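Putative aliphatic sulfonates-binding protein (Escherichia coli, PDB 2X26) probably serves as the periplasmic binding protein that captures aliphatic sulfonates and delivers them to an ABC-type transporter. Local coordinates at residues 38-41 / 42-46; 213-216 / 217-221. All blocks are in the same frame, centred on the assembly; numbering follows the deposited sequence.

How the interactions relate
Interaction 1 (38-41 / 42-46) and interaction 2 (213-216 / 217-221) are both local, each made where a helix begins or one helix gives way to the next. Their centres lie about 25 Å apart and their nearest atoms about 15 Å apart, so they do not touch, and they follow one another in series along the chain. The centre of interaction 1, which joins edge strand 33-38 to helix 42-51, lies about 10 Å from the centre of the chain. That of interaction 2, where helix 199-218 breaks into helix 220-231, lies about 19 Å from it. A glycerol, probably from the crystallisation liquor, is bound about 5 Å from the side chain of Asp213 in interaction 2.

Interaction 1: 38-41 / 42-46; sequences EFPA and GPQML
Phe39 lays one face of its ring over the backbone of Met45, at the first turn of helix 42-51. Met45 CA stands 3.7 Å from the ring centroid and only 14° off the ring normal, the geometry of a CH-pi contact. Phe39 CG is anti to its own carbonyl carbon and beside the backbone N (chi1 -73°), which brings the ring face against Met45 CA, and Phe39 CG also meets Met45 CB at 3.7 Å. The two side chains cross at about a right angle in the conformer given for Met45, and Ile54 touches both residues.

Pro40 turns the chain. Its CG, carried on the pyrrolidine ring, lies 3.5 Å from Gln44 NE2, a van der Waals contact with the amide end of the glutamine. The segment is a beta-to-alpha connection of the periplasmic binding protein fold, leading from an edge strand of a five-stranded mixed sheet into a helix; a backbone hydrogen bond joins Phe39 to Tyr9 of strand 4-9.

Ala41 takes the N-cap position. Its carbonyl O receives the N-H of Met45, with Met45 N 3.3 Å from Ala41 O, a weak bond although fairly straight at 158°. Because the Gln44 chain bends at chi2, its OE1 folds back to 3.4 Å from Ala41 CB. Ala41 CB also touches Pro43 CD at 4.0 Å.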
loop_
_atom_site.group_PDB
_atom_site.type_symbol
_atom_site.label_atom_id
_atom_site.label_comp_id
_atom_site.label_asym_id
_atom_site.label_seq_id
_atom_site.Cartn_x
_atom_site.Cartn_y
_atom_site.Cartn_z
ATOM N N GLU A 38 1.969 13.909 3.338
ATOM C CA GLU A 38 0.865 13.202 2.696
ATOM C C GLU A 38 0.984 13.299 1.179
ATOM O O GLU A 38 1.177 14.395 0.637
ATOM C CB GLU A 38 -0.473 13.808 3.135
ATOM C CG GLU A 38 -1.652 12.982 2.660
ATOM C CD GLU A 38 -2.945 13.709 2.892
ATOM O OE1 GLU A 38 -3.306 14.534 2.047
ATOM O OE2 GLU A 38 -3.589 13.442 3.925
ATOM N N PHE A 39 0.892 12.158 0.516
ATOM C CA PHE A 39 0.881 12.112 -0.943
ATOM C C PHE A 39 -0.476 11.675 -1.509
ATOM O O PHE A 39 -1.182 10.879 -0.867
ATOM C CB PHE A 39 1.957 11.117 -1.411
ATOM C CG PHE A 39 3.343 11.663 -1.224
ATOM C CD1 PHE A 39 3.939 12.412 -2.217
ATOM C CD2 PHE A 39 4.020 11.449 -0.023
ATOM C CE1 PHE A 39 5.246 12.988 -2.018
ATOM C CE2 PHE A 39 5.298 11.967 0.197
ATOM C CZ PHE A 39 5.902 12.758 -0.795
ATOM N N PRO A 40 -0.777 12.086 -2.742
ATOM C CA PRO A 40 -2.094 11.721 -3.304
ATOM C C PRO A 40 -2.159 10.279 -3.822
ATOM O O PRO A 40 -3.258 9.753 -3.954
ATOM C CB PRO A 40 -2.259 12.647 -4.492
ATOM C CG PRO A 40 -0.828 13.058 -4.868
ATOM C CD PRO A 40 -0.043 13.089 -3.579
ATOM N N ALA A 41 -0.997 9.663 -4.060
ATOM C CA ALA A 41 -0.913 8.270 -4.539
ATOM C C ALA A 41 0.527 7.738 -4.411
ATOM O O ALA A 41 1.478 8.529 -4.235
ATOM C CB ALA A 41 -1.360 8.218 -6.054
ATOM N N GLY A 42 0.690 6.409 -4.544
ATOM C CA GLY A 42 2.015 5.772 -4.385
ATOM C C GLY A 42 3.104 6.308 -5.347
ATOM O O GLY A 42 4.286 6.505 -4.927
ATOM N N PRO A 43 2.772 6.472 -6.649
ATOM C CA PRO A 43 3.793 6.892 -7.595
ATOM C C PRO A 43 4.473 8.214 -7.225
ATOM O O PRO A 43 5.696 8.296 -7.244
ATOM C CB PRO A 43 3.019 6.969 -8.946
ATOM C CG PRO A 43 2.055 5.784 -8.826
ATOM C CD PRO A 43 1.583 5.927 -7.355
ATOM N N GLN A 44 3.687 9.229 -6.891
ATOM C CA GLN A 44 4.238 10.502 -6.439
ATOM C C GLN A 44 5.097 10.322 -5.190
ATOM O O GLN A 44 6.179 10.950 -5.068
ATOM C CB GLN A 44 3.122 11.503 -6.121
ATOM C CG GLN A 44 2.341 11.954 -7.361
ATOM C CD GLN A 44 1.103 11.108 -7.661
ATOM O OE1 GLN A 44 1.129 9.883 -7.574
ATOM N NE2 GLN A 44 0.002 11.783 -8.058
ATOM N N MET A 45 4.672 9.458 -4.266
ATOM C CA MET A 45 5.468 9.209 -3.052
ATOM C C MET A 45 6.807 8.591 -3.437
ATOM O O MET A 45 7.859 8.925 -2.867
ATOM C CB MET A 45 4.717 8.293 -2.051
ATOM C CG MET A 45 5.489 7.970 -0.732
ATOM S SD MET A 45 6.621 6.565 -0.879
ATOM C CE MET A 45 7.927 6.945 0.263
ATOM N N LEU A 46 6.787 7.682 -4.404
ATOM C CA LEU A 46 8.028 6.956 -4.697
ATOM C C LEU A 46 9.033 7.853 -5.431
ATOM O O LEU A 46 10.223 7.670 -5.300
ATOM C CB LEU A 46 7.770 5.692 -5.508
ATOM C CG LEU A 46 7.044 4.585 -4.704
ATOM C CD1 LEU A 46 6.845 3.333 -5.577
ATOM C CD2 LEU A 46 7.654 4.203 -3.333
#

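Interaction 2: 213-216 / 217-221; sequences DALT and RSQRE
Ala214 O is gripped by two backbone donors at the end of helix 199-218. Ser218 N reaches Ala214 O at 2.9 Å in the carbonyl plane, with a straight N-H angle of 164°, whereas Arg217 N approaches from above that plane. Leu215 O then takes Gln219 N at 2.8 Å, the donor tilted 30° from the plane, as Gln219 leaves helical geometry and becomes the N-cap of helix 220-231.

The tight side is centred on buried Thr216, packed against Ile14, Leu18 and Leu242. With chi1 at 66°, Thr216 OG1 turns back to donate to Asp213 O at 2.8 Å, nearly along the C=O axis. A valine in its place would probably leave Asp213 O with one donor fewer, only Thr216 N remaining from this bonded pair.

By contrast, Arg217 and Ser218 are exposed. Water 1 bridges Thr216 O (2.7 Å) to Arg220 NH1 (2.9 Å), lying in the guanidinium plane at its edge. Protein donors thus serve the carbonyls of Asp213, Ala214 and Leu215, and a water serves that of Thr216, while outside this contact Asp213 and Arg220 are probably steadied by their salt bridges to Arg245 and Asp243.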
loop_
_atom_site.group_PDB
_atom_site.type_symbol
_atom_site.label_atom_id
_atom_site.label_comp_id
_atom_site.label_asym_id
_atom_site.label_seq_id
_atom_site.Cartn_x
_atom_site.Cartn_y
_atom_site.Cartn_z
ATOM N N ASP A 213 -2.149 0.322 13.809
ATOM C CA ASP A 213 -3.225 -0.260 13.001
ATOM C C ASP A 213 -4.185 -1.039 13.921
ATOM O O ASP A 213 -5.403 -0.940 13.747
ATOM C CB ASP A 213 -2.646 -1.173 11.902
ATOM C CG ASP A 213 -3.657 -1.507 10.811
ATOM O OD1 ASP A 213 -4.761 -2.022 11.122
ATOM O OD2 ASP A 213 -3.338 -1.324 9.630
ATOM N N ALA A 214 -3.646 -1.692 14.940
ATOM C CA ALA A 214 -4.482 -2.491 15.871
ATOM C C ALA A 214 -5.500 -1.643 16.671
ATOM O O ALA A 214 -6.523 -2.171 17.185
ATOM C CB ALA A 214 -3.627 -3.222 16.783
ATOM N N LEU A 215 -5.210 -0.346 16.801
ATOM C CA LEU A 215 -6.167 0.573 17.427
ATOM C C LEU A 215 -7.471 0.589 16.679
ATOM O O LEU A 215 -8.496 0.901 17.284
ATOM C CB LEU A 215 -5.590 2.006 17.544
ATOM C CG LEU A 215 -4.306 2.097 18.389
ATOM C CD1 LEU A 215 -3.742 3.524 18.313
ATOM C CD2 LEU A 215 -4.488 1.672 19.867
ATOM N N THR A 216 -7.463 0.309 15.360
ATOM C CA THR A 216 -8.723 0.271 14.616
ATOM C C THR A 216 -9.630 -0.849 15.128
ATOM O O THR A 216 -10.843 -0.799 14.906
ATOM C CB THR A 216 -8.569 0.108 13.078
ATOM O OG1 THR A 216 -8.009 -1.178 12.781
ATOM C CG2 THR A 216 -7.722 1.231 12.500
ATOM N N ARG A 217 -9.065 -1.858 15.806
ATOM C CA ARG A 217 -9.896 -2.896 16.437
ATOM C C ARG A 217 -10.131 -2.611 17.915
ATOM O O ARG A 217 -11.259 -2.747 18.424
ATOM C CB ARG A 217 -9.289 -4.291 16.258
ATOM C CG ARG A 217 -10.137 -5.406 16.851
ATOM C CD ARG A 217 -9.450 -6.761 16.730
ATOM N NE ARG A 217 -10.321 -7.864 17.142
ATOM C CZ ARG A 217 -10.165 -9.116 16.718
ATOM N NH1 ARG A 217 -9.185 -9.405 15.869
ATOM N NH2 ARG A 217 -10.986 -10.079 17.127
ATOM N N SER A 218 -9.087 -2.212 18.638
ATOM C CA SER A 218 -9.240 -2.059 20.109
ATOM C C SER A 218 -9.931 -0.755 20.495
ATOM O O SER A 218 -10.562 -0.682 21.538
ATOM C CB SER A 218 -7.889 -2.182 20.824
ATOM O OG SER A 218 -7.035 -1.134 20.353
ATOM N N GLN A 219 -9.844 0.240 19.616
ATOM C CA GLN A 219 -10.480 1.539 19.820
ATOM C C GLN A 219 -11.228 1.882 18.524
ATOM O O GLN A 219 -10.979 2.917 17.862
ATOM C CB GLN A 219 -9.445 2.634 20.209
ATOM C CG GLN A 219 -9.012 2.642 21.680
ATOM C CD GLN A 219 -7.707 3.422 21.928
ATOM O OE1 GLN A 219 -7.524 4.525 21.435
ATOM N NE2 GLN A 219 -6.803 2.830 22.690
ATOM N N ARG A 220 -12.166 1.015 18.147
ATOM C CA ARG A 220 -12.863 1.185 16.852
ATOM C C ARG A 220 -13.658 2.495 16.768
ATOM O O ARG A 220 -13.609 3.183 15.764
ATOM C CB ARG A 220 -13.793 -0.039 16.611
ATOM C CG ARG A 220 -14.426 -0.034 15.212
ATOM C CD ARG A 220 -15.287 -1.248 15.059
ATOM N NE ARG A 220 -16.276 -1.107 13.995
ATOM C CZ ARG A 220 -16.078 -1.509 12.752
ATOM N NH1 ARG A 220 -14.882 -2.023 12.391
ATOM N NH2 ARG A 220 -17.057 -1.356 11.874
ATOM N N GLU A 221 -14.406 2.850 17.816
ATOM C CA GLU A 221 -15.173 4.087 17.763
ATOM C C GLU A 221 -14.294 5.322 17.506
ATOM O O GLU A 221 -14.610 6.157 16.637
ATOM C CB GLU A 221 -15.952 4.281 19.079
ATOM C CG GLU A 221 -16.822 5.516 19.128
ATOM C CD GLU A 221 -17.458 5.765 20.526
ATOM O OE1 GLU A 221 -16.989 5.227 21.565
ATOM O OE2 GLU A 221 -18.419 6.557 20.616
HETATM O O HOH W 1 -12.384 -2.630 13.713
#